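Local coordinates for manganese-containing pseudocatalase (Thermus thermophilus, PDB 2V8T), which probably breaks down hydrogen peroxide to water and oxygen at a pair of manganese ions held in each subunit of a six-chain assembly, at residues A25-L30 and A113-A118; Y137-G142 and L148-F153; R164-T169 and E176-L181. All coordinates share one frame; numbering follows the deposited sequence.

Contact 1: residues A25-L30 and A113-A118; sequences AVQALL and AAHFIA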
loop_
_atom_site.group_PDB
_atom_site.type_symbol
_atom_site.label_atom_id
_atom_site.label_comp_id
_atom_site.label_asym_id
_atom_site.label_seq_id
_atom_site.Cartn_x
_atom_site.Cartn_y
_atom_site.Cartn_z
ATOM N N ALA A 25 0.650 2.793 21.013
ATOM C CA ALA A 25 2.035 2.351 21.007
ATOM C C ALA A 25 2.114 0.800 21.017
ATOM O O ALA A 25 2.889 0.193 20.295
ATOM C CB ALA A 25 2.782 2.929 22.217
ATOM N N VAL A 26 1.280 0.194 21.879
ATOM C CA VAL A 26 1.257 -1.261 21.980
ATOM C C VAL A 26 0.839 -1.914 20.657
ATOM O O VAL A 26 1.246 -3.037 20.360
ATOM C CB VAL A 26 0.401 -1.722 23.193
ATOM C CG1 VAL A 26 0.273 -3.243 23.221
ATOM C CG2 VAL A 26 1.045 -1.220 24.490
ATOM N N GLN A 27 0.068 -1.191 19.819
ATOM C CA GLN A 27 -0.224 -1.708 18.487
ATOM C C GLN A 27 1.024 -2.104 17.710
ATOM O O GLN A 27 0.948 -3.016 16.886
ATOM C CB GLN A 27 -1.055 -0.710 17.673
ATOM C CG GLN A 27 -2.525 -0.632 18.039
ATOM C CD GLN A 27 -3.432 -1.752 17.578
ATOM O OE1 GLN A 27 -4.629 -1.765 17.948
ATOM N NE2 GLN A 27 -2.949 -2.692 16.780
ATOM N N ALA A 28 2.162 -1.415 17.899
ATOM C CA ALA A 28 3.367 -1.849 17.195
ATOM C C ALA A 28 3.685 -3.318 17.435
ATOM O O ALA A 28 4.243 -4.001 16.573
ATOM C CB ALA A 28 4.589 -1.018 17.623
ATOM N N LEU A 29 3.365 -3.784 18.638
ATOM C CA LEU A 29 3.658 -5.136 19.082
ATOM C C LEU A 29 2.623 -6.146 18.600
ATOM O O LEU A 29 2.787 -7.348 18.807
ATOM C CB LEU A 29 3.767 -5.189 20.616
ATOM C CG LEU A 29 4.682 -4.109 21.221
ATOM C CD1 LEU A 29 4.774 -4.329 22.728
ATOM C CD2 LEU A 29 6.061 -4.098 20.567
ATOM N N LEU A 30 1.548 -5.650 17.954
ATOM C CA LEU A 30 0.497 -6.501 17.418
ATOM C C LEU A 30 0.642 -6.577 15.884
ATOM O O LEU A 30 0.940 -7.611 15.318
ATOM C CB LEU A 30 -0.875 -6.026 17.849
ATOM C CG LEU A 30 -2.044 -6.887 17.383
ATOM C CD1 LEU A 30 -1.849 -8.386 17.713
ATOM C CD2 LEU A 30 -3.337 -6.361 18.009
ATOM N N ALA A 113 -7.125 7.679 16.077
ATOM C CA ALA A 113 -8.565 7.865 16.065
ATOM C C ALA A 113 -9.278 6.617 15.511
ATOM O O ALA A 113 -10.466 6.428 15.808
ATOM C CB ALA A 113 -8.932 9.122 15.234
ATOM N N ALA A 114 -8.614 5.819 14.695
ATOM C CA ALA A 114 -9.225 4.626 14.124
ATOM C C ALA A 114 -9.727 3.670 15.203
ATOM O O ALA A 114 -10.749 3.017 14.998
ATOM C CB ALA A 114 -8.271 3.921 13.181
ATOM N N HIS A 115 -9.025 3.581 16.340
ATOM C CA HIS A 115 -9.488 2.760 17.452
ATOM C C HIS A 115 -10.922 3.043 17.847
ATOM O O HIS A 115 -11.590 2.168 18.387
ATOM C CB HIS A 115 -8.595 3.005 18.684
ATOM C CG HIS A 115 -7.342 2.233 18.701
ATOM N ND1 HIS A 115 -6.233 2.710 19.399
ATOM C CD2 HIS A 115 -7.069 0.986 18.230
ATOM C CE1 HIS A 115 -5.329 1.735 19.319
ATOM N NE2 HIS A 115 -5.786 0.677 18.627
ATOM N N PHE A 116 -11.369 4.314 17.650
ATOM C CA PHE A 116 -12.671 4.784 18.090
ATOM C C PHE A 116 -13.677 4.957 16.949
ATOM O O PHE A 116 -14.855 5.122 17.218
ATOM C CB PHE A 116 -12.503 6.095 18.863
ATOM C CG PHE A 116 -11.673 5.917 20.082
ATOM C CD1 PHE A 116 -12.318 5.476 21.257
ATOM C CD2 PHE A 116 -10.329 6.142 20.076
ATOM C CE1 PHE A 116 -11.636 5.209 22.394
ATOM C CE2 PHE A 116 -9.579 5.847 21.250
ATOM C CZ PHE A 116 -10.286 5.376 22.384
ATOM N N ILE A 117 -13.219 4.974 15.706
ATOM C CA ILE A 117 -14.082 5.112 14.524
ATOM C C ILE A 117 -14.280 3.756 13.853
ATOM O O ILE A 117 -15.389 3.248 13.777
ATOM C CB ILE A 117 -13.523 6.168 13.541
ATOM C CG1 ILE A 117 -13.361 7.540 14.204
ATOM C CG2 ILE A 117 -14.419 6.217 12.297
ATOM C CD1 ILE A 117 -12.567 8.529 13.376
ATOM N N ALA A 118 -13.207 3.172 13.356
ATOM C CA ALA A 118 -13.285 1.845 12.751
ATOM C C ALA A 118 -13.511 0.765 13.806
ATOM O O ALA A 118 -14.288 -0.162 13.628
ATOM C CB ALA A 118 -12.002 1.521 11.981
#

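Contact 2: residues Y137-G142 and L148-F153; sequences YVFTSG and LLHNFF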
loop_
_atom_site.group_PDB
_atom_site.type_symbol
_atom_site.label_atom_id
_atom_site.label_comp_id
_atom_site.label_asym_id
_atom_site.label_seq_id
_atom_site.Cartn_x
_atom_site.Cartn_y
_atom_site.Cartn_z
ATOM N N TYR A 137 5.363 -8.859 5.251
ATOM C CA TYR A 137 6.108 -9.018 6.507
ATOM C C TYR A 137 6.503 -10.481 6.747
ATOM O O TYR A 137 7.237 -10.751 7.713
ATOM C CB TYR A 137 5.349 -8.484 7.680
ATOM C CG TYR A 137 5.071 -6.988 7.692
ATOM C CD1 TYR A 137 5.820 -6.050 7.035
ATOM C CD2 TYR A 137 4.039 -6.513 8.480
ATOM C CE1 TYR A 137 5.527 -4.680 7.179
ATOM C CE2 TYR A 137 3.741 -5.193 8.663
ATOM C CZ TYR A 137 4.463 -4.282 8.005
ATOM O OH TYR A 137 4.167 -2.921 8.135
ATOM N N VAL A 138 6.007 -11.411 5.901
ATOM C CA VAL A 138 6.319 -12.848 6.004
ATOM C C VAL A 138 7.458 -13.181 5.054
ATOM O O VAL A 138 7.442 -12.789 3.888
ATOM C CB VAL A 138 5.070 -13.671 5.721
ATOM C CG1 VAL A 138 5.379 -15.155 5.568
ATOM C CG2 VAL A 138 4.042 -13.452 6.843
ATOM N N PHE A 139 8.394 -13.965 5.576
ATOM C CA PHE A 139 9.530 -14.516 4.825
ATOM C C PHE A 139 9.403 -16.042 4.891
ATOM O O PHE A 139 9.497 -16.636 5.966
ATOM C CB PHE A 139 10.847 -14.064 5.486
ATOM C CG PHE A 139 12.051 -14.548 4.750
ATOM C CD1 PHE A 139 12.487 -13.854 3.637
ATOM C CD2 PHE A 139 12.770 -15.670 5.149
ATOM C CE1 PHE A 139 13.606 -14.288 2.924
ATOM C CE2 PHE A 139 13.866 -16.098 4.471
ATOM C CZ PHE A 139 14.297 -15.400 3.370
ATOM N N THR A 140 9.174 -16.652 3.733
ATOM C CA THR A 140 9.027 -18.113 3.665
ATOM C C THR A 140 9.711 -18.575 2.386
ATOM O O THR A 140 9.133 -18.668 1.294
ATOM C CB THR A 140 7.573 -18.530 3.833
ATOM O OG1 THR A 140 7.437 -19.948 3.732
ATOM C CG2 THR A 140 6.580 -17.886 2.870
ATOM N N SER A 141 11.024 -18.791 2.512
ATOM C CA SER A 141 11.890 -19.058 1.369
ATOM C C SER A 141 11.961 -20.518 0.978
ATOM O O SER A 141 12.482 -20.857 -0.086
ATOM C CB SER A 141 13.338 -18.621 1.655
ATOM O OG SER A 141 13.994 -19.500 2.556
ATOM N N GLY A 142 11.533 -21.411 1.856
ATOM C CA GLY A 142 11.720 -22.844 1.677
ATOM C C GLY A 142 13.094 -23.371 2.054
ATOM O O GLY A 142 13.226 -24.601 2.130
ATOM N N LEU A 148 15.627 -20.030 9.297
ATOM C CA LEU A 148 15.964 -19.984 10.705
ATOM C C LEU A 148 16.796 -18.773 11.075
ATOM O O LEU A 148 16.642 -18.197 12.144
ATOM C CB LEU A 148 16.715 -21.273 11.132
ATOM C CG LEU A 148 15.839 -22.522 11.210
ATOM C CD1 LEU A 148 16.740 -23.750 11.343
ATOM C CD2 LEU A 148 14.892 -22.433 12.427
ATOM N N LEU A 149 17.726 -18.371 10.179
ATOM C CA LEU A 149 18.496 -17.154 10.379
ATOM C C LEU A 149 17.547 -15.945 10.461
ATOM O O LEU A 149 17.648 -15.105 11.349
ATOM C CB LEU A 149 19.521 -17.015 9.241
ATOM C CG LEU A 149 20.325 -15.734 9.270
ATOM C CD1 LEU A 149 21.182 -15.578 10.525
ATOM C CD2 LEU A 149 21.205 -15.656 7.991
ATOM N N HIS A 150 16.610 -15.887 9.487
ATOM C CA HIS A 150 15.607 -14.847 9.534
ATOM C C HIS A 150 14.851 -14.863 10.861
ATOM O O HIS A 150 14.603 -13.798 11.437
ATOM C CB HIS A 150 14.588 -15.101 8.378
ATOM C CG HIS A 150 13.381 -14.242 8.484
ATOM N ND1 HIS A 150 12.266 -14.641 9.201
ATOM C CD2 HIS A 150 13.102 -12.981 8.086
ATOM C CE1 HIS A 150 11.383 -13.627 9.188
ATOM N NE2 HIS A 150 11.854 -12.603 8.514
ATOM N N ASN A 151 14.449 -16.043 11.321
ATOM C CA ASN A 151 13.614 -16.129 12.522
ATOM C C ASN A 151 14.368 -15.708 13.788
ATOM O O ASN A 151 13.796 -15.095 14.687
ATOM C CB ASN A 151 13.096 -17.531 12.714
ATOM C CG ASN A 151 12.136 -17.957 11.589
ATOM O OD1 ASN A 151 11.677 -17.132 10.788
ATOM N ND2 ASN A 151 11.814 -19.252 11.573
ATOM N N PHE A 152 15.653 -16.031 13.840
ATOM C CA PHE A 152 16.496 -15.569 14.968
ATOM C C PHE A 152 16.503 -14.043 15.004
ATOM O O PHE A 152 16.268 -13.415 16.033
ATOM C CB PHE A 152 17.892 -16.172 14.784
ATOM C CG PHE A 152 18.855 -15.790 15.884
ATOM C CD1 PHE A 152 18.914 -16.502 17.067
ATOM C CD2 PHE A 152 19.699 -14.707 15.731
ATOM C CE1 PHE A 152 19.805 -16.158 18.072
ATOM C CE2 PHE A 152 20.595 -14.351 16.737
ATOM C CZ PHE A 152 20.651 -15.094 17.887
ATOM N N PHE A 153 16.789 -13.443 13.823
ATOM C CA PHE A 153 16.723 -11.971 13.694
ATOM C C PHE A 153 15.347 -11.436 14.091
ATOM O O PHE A 153 15.232 -10.463 14.826
ATOM C CB PHE A 153 17.086 -11.575 12.263
ATOM C CG PHE A 153 16.732 -10.149 11.972
ATOM C CD1 PHE A 153 17.447 -9.098 12.557
ATOM C CD2 PHE A 153 15.639 -9.830 11.201
ATOM C CE1 PHE A 153 17.040 -7.784 12.393
ATOM C CE2 PHE A 153 15.285 -8.480 11.010
ATOM C CZ PHE A 153 15.998 -7.469 11.646
HETATM O O HOH W 1 9.941 -11.086 7.016
#

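Contact 3: residues R164-T169 and E176-L181; sequences RVYEMT and EMIGYL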
loop_
_atom_site.group_PDB
_atom_site.type_symbol
_atom_site.label_atom_id
_atom_site.label_comp_id
_atom_site.label_asym_id
_atom_site.label_seq_id
_atom_site.Cartn_x
_atom_site.Cartn_y
_atom_site.Cartn_z
ATOM N N ARG A 164 11.378 -1.061 23.682
ATOM C CA ARG A 164 11.138 0.376 23.476
ATOM C C ARG A 164 9.716 0.772 23.864
ATOM O O ARG A 164 9.513 1.793 24.509
ATOM C CB ARG A 164 11.446 0.743 22.023
ATOM C CG ARG A 164 12.943 0.662 21.736
ATOM C CD ARG A 164 13.238 0.704 20.235
ATOM N NE ARG A 164 14.682 0.690 20.025
ATOM C CZ ARG A 164 15.252 0.691 18.824
ATOM N NH1 ARG A 164 14.543 0.526 17.733
ATOM N NH2 ARG A 164 16.571 0.775 18.763
ATOM N N VAL A 165 8.711 -0.060 23.521
ATOM C CA VAL A 165 7.351 0.257 23.925
ATOM C C VAL A 165 7.243 0.198 25.447
ATOM O O VAL A 165 6.557 1.024 26.073
ATOM C CB VAL A 165 6.346 -0.670 23.232
ATOM C CG1 VAL A 165 4.934 -0.493 23.796
ATOM C CG2 VAL A 165 6.324 -0.381 21.723
ATOM N N TYR A 166 7.895 -0.774 26.103
ATOM C CA TYR A 166 7.919 -0.837 27.554
ATOM C C TYR A 166 8.370 0.476 28.155
ATOM O O TYR A 166 7.856 0.963 29.166
ATOM C CB TYR A 166 8.848 -1.985 27.999
ATOM C CG TYR A 166 8.929 -2.139 29.486
ATOM C CD1 TYR A 166 9.862 -1.443 30.208
ATOM C CD2 TYR A 166 8.110 -3.042 30.180
ATOM C CE1 TYR A 166 9.954 -1.586 31.582
ATOM C CE2 TYR A 166 8.193 -3.205 31.537
ATOM C CZ TYR A 166 9.124 -2.450 32.240
ATOM O OH TYR A 166 9.267 -2.572 33.620
ATOM N N GLU A 167 9.406 1.078 27.541
ATOM C CA GLU A 167 9.968 2.329 28.002
ATOM C C GLU A 167 9.087 3.552 27.746
ATOM O O GLU A 167 9.392 4.643 28.255
ATOM C CB GLU A 167 11.346 2.530 27.382
ATOM C CG GLU A 167 12.368 1.514 27.905
ATOM C CD GLU A 167 13.703 1.779 27.306
ATOM O OE1 GLU A 167 13.703 1.753 26.008
ATOM O OE2 GLU A 167 14.716 1.997 27.955
ATOM N N MET A 168 8.003 3.379 26.962
ATOM C CA MET A 168 7.043 4.428 26.684
ATOM C C MET A 168 5.815 4.366 27.598
ATOM O O MET A 168 5.117 5.371 27.702
ATOM C CB MET A 168 6.593 4.338 25.191
ATOM C CG MET A 168 7.717 4.550 24.203
ATOM S SD MET A 168 7.306 4.037 22.478
ATOM C CE MET A 168 5.945 5.211 22.069
ATOM N N THR A 169 5.486 3.190 28.110
ATOM C CA THR A 169 4.178 2.929 28.705
ATOM C C THR A 169 4.411 2.505 30.150
ATOM O O THR A 169 5.015 1.485 30.380
ATOM C CB THR A 169 3.355 1.833 27.909
ATOM O OG1 THR A 169 4.099 0.625 27.829
ATOM C CG2 THR A 169 2.980 2.364 26.483
ATOM N N GLU A 176 3.147 -5.911 32.261
ATOM C CA GLU A 176 3.017 -7.358 32.519
ATOM C C GLU A 176 3.091 -8.167 31.229
ATOM O O GLU A 176 3.832 -9.134 31.110
ATOM C CB GLU A 176 1.772 -7.771 33.307
ATOM C CG GLU A 176 1.827 -7.315 34.739
ATOM C CD GLU A 176 2.907 -7.929 35.614
ATOM O OE1 GLU A 176 3.546 -8.927 35.207
ATOM O OE2 GLU A 176 3.115 -7.349 36.709
ATOM N N MET A 177 2.302 -7.745 30.230
ATOM C CA MET A 177 2.336 -8.421 28.948
ATOM C C MET A 177 3.741 -8.392 28.370
ATOM O O MET A 177 4.242 -9.409 27.849
ATOM C CB MET A 177 1.304 -7.812 27.999
ATOM C CG MET A 177 1.369 -8.358 26.584
ATOM S SD MET A 177 2.581 -7.588 25.495
ATOM C CE MET A 177 1.799 -5.974 25.257
ATOM N N ILE A 178 4.378 -7.217 28.387
ATOM C CA ILE A 178 5.673 -7.097 27.737
ATOM C C ILE A 178 6.712 -7.895 28.502
ATOM O O ILE A 178 7.550 -8.578 27.926
ATOM C CB ILE A 178 6.085 -5.642 27.532
ATOM C CG1 ILE A 178 5.167 -4.962 26.530
ATOM C CG2 ILE A 178 7.566 -5.598 27.137
ATOM C CD1 ILE A 178 5.293 -3.452 26.473
ATOM N N GLY A 179 6.693 -7.801 29.853
ATOM C CA GLY A 179 7.651 -8.595 30.602
ATOM C C GLY A 179 7.543 -10.086 30.274
ATOM O O GLY A 179 8.556 -10.779 30.133
ATOM N N TYR A 180 6.321 -10.569 30.183
ATOM C CA TYR A 180 6.103 -11.985 29.860
ATOM C C TYR A 180 6.633 -12.306 28.460
ATOM O O TYR A 180 7.341 -13.306 28.255
ATOM C CB TYR A 180 4.624 -12.345 30.002
ATOM C CG TYR A 180 4.372 -13.807 29.781
ATOM C CD1 TYR A 180 4.805 -14.738 30.708
ATOM C CD2 TYR A 180 3.725 -14.290 28.664
ATOM C CE1 TYR A 180 4.601 -16.108 30.555
ATOM C CE2 TYR A 180 3.547 -15.699 28.507
ATOM C CZ TYR A 180 3.975 -16.566 29.483
ATOM O OH TYR A 180 3.784 -17.944 29.271
ATOM N N LEU A 181 6.274 -11.472 27.483
ATOM C CA LEU A 181 6.680 -11.756 26.110
ATOM C C LEU A 181 8.156 -11.502 25.850
ATOM O O LEU A 181 8.710 -12.086 24.911
ATOM C CB LEU A 181 5.767 -11.054 25.129
ATOM C CG LEU A 181 4.298 -11.537 25.156
ATOM C CD1 LEU A 181 3.505 -10.899 24.021
ATOM C CD2 LEU A 181 4.181 -13.072 25.083
#

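Contact 1: residues A25-L30 and A113-A118
Gln27 and His115 reach for one another from opposite directions across a 10.3 Å separation of their CA atoms, and the two long side chains alone join the segments. The polar part is a single hydrogen bond: His115 NE2 donates to Gln27 OE1 at 2.8 Å, with an N-H...O angle of 171°. The acceptor lies in the imidazole plane, so the N-H is aimed squarely at it. Seen from the amide, the donor stands off to the side of the carbonyl and somewhat tilted from the carbonyl plane. Ring and amide are twisted against each other, their planes 37° apart.

Van der Waals contact adds little. Gln27 CG lies 3.6 Å from His115 NE2, because the glutamine chain bends at chi2 (-76°) and brings its methylene up to the same corner of the ring that carries the bond.

The two residues belong to separate parts of the fold: 25-30 spans parts of helix 20-26 and of the weakly bonded helix 28-31, while His115 lies in the weakly bonded helix 114-117, its backbone N bonded to Asn112 OD1. The other end of the amide is taken too, since Gln27 NE2 donates to the carbonyl oxygens of Leu124 and Met126, and Ile81 of helix 57-85 packs on the same side chain.

With both ends engaged, the amide has its flip state defined, oxygen to the imidazole and nitrogen to the two carbonyls. Replacing the glutamine by alanine takes away the amide, which is likely to leave the buried His115 N-H without its acceptor and the Leu124 and Met126 carbonyls without this donor. An amide oxygen can only accept, so His115 NE2 carries a proton in this bond; whether ND1 is protonated too is not settled by it.

Contact 2: residues Y137-G142 and L148-F153
Phe139, in the irregular loop 137-142, and His150, on helix 144-166, bring their CA atoms to 7.7 Å, the nearest approach of the two backbones. The two side chains pass antiparallel, one over the other. Phe139 CB sits over the centre of one imidazole face, 3.6 Å from the ring centroid in a CH-pi contact, while the phenyl ring runs back over CG toward CB of the histidine in an offset stack, with planes 22° apart and centroids 4.9 Å apart. The ortho carbon Phe139 CD2 comes to 3.7 Å from His150 CB. Both side chains have CG opposite the backbone N (chi1 -178° for Phe139, 169° for His150), which lets them overlap in this way.

His150 has two conformers; in the one described, the imidazole is also bonded at its edge. His150 ND1 donates to Asn151 OD1 at 3.0 Å, nearly straight and in the ring plane, and a water 2.9 Å from His150 NE2 donates to Tyr137 O, linking that nitrogen to the loop.

Helix 36-49 borders the contact: its Asn42 and Gln46 bond the loop backbone at Phe139, and Gln46 also accepts from Asn151 ND2. Phe153 of a neighbouring subunit meets both aromatic rings, edge-to-face with Phe139, placing the pair at a subunit interface, with His150 as part of helix 144-166.

Contact 3: residues R164-T169 and E176-L181
Tyr166 and Ile178 mark the closest approach of the two backbones, with CA atoms 6.7 Å apart, where the C-terminal part of helix 144-166 faces an early part of helix 172-200. The first segment goes over into a turn toward Thr169, whereas 176-181 is helical throughout.

Ile178 carries the second segment's share of the contact, and its two branches do different work. The longer one, with CG1 opposite the carbonyl carbon (chi1 -67°), is extended at chi2 and delivers CD1 against the backbone: Ile178 CD1 lies 3.8 Å from Tyr166 N. The same methyl meets the valine alongside, with Val165 CG1 at 4.0 Å from Ile178 CD1, the two side chains crossing at about a right angle. Thr169 OG1 only just reaches this methyl.

The short branch goes to the tyrosine. Ile178 CG2 is 3.9 Å from Tyr166 CB and approaches the near side of the ring at CD2, so the isoleucine packs against the root of the tyrosine rather than its phenol end. The phenol oxygen takes no part and is bonded to Glu220 OE1. No hydrogen bond crosses between the segments, which meet through van der Waals contacts, and their hold on each other depends on close fit and burial.

These are consecutive helices joined by a short connection. Helix 20-26 lies against the contact, with Val26 touching Val165 and Met177, while helix 57-85 also meets helix 172-200, through Met177 and Leu181, the latter packing on the manganese ligand His73. Helix 219-226 borders the tyrosine through Pro219 and Glu220, and Pro99 of a neighbouring subunit also packs on Tyr166.

The three contacts follow one another along the chain, each closing before the next opens. Contacts 2 and 3 both use helix 144-166, one near its beginning and the other at its end, with centres 24 Å apart and no direct touch. Contacts 1 and 3, 16 Å apart between centres, do meet: Leu29 packs on Val165 and Ile178, and Val26 CG1 lies 3.7 Å from Met177 CE. Contacts 1 and 2 have centres 26 Å apart. In this ferritin-clan fold helix 144-166 supplies the manganese ligand Glu155 and helix 172-200 supplies His188; contact 3 joins these two helices to each other, and contact 2 ties the preceding loop to the first, both away from the manganese ions.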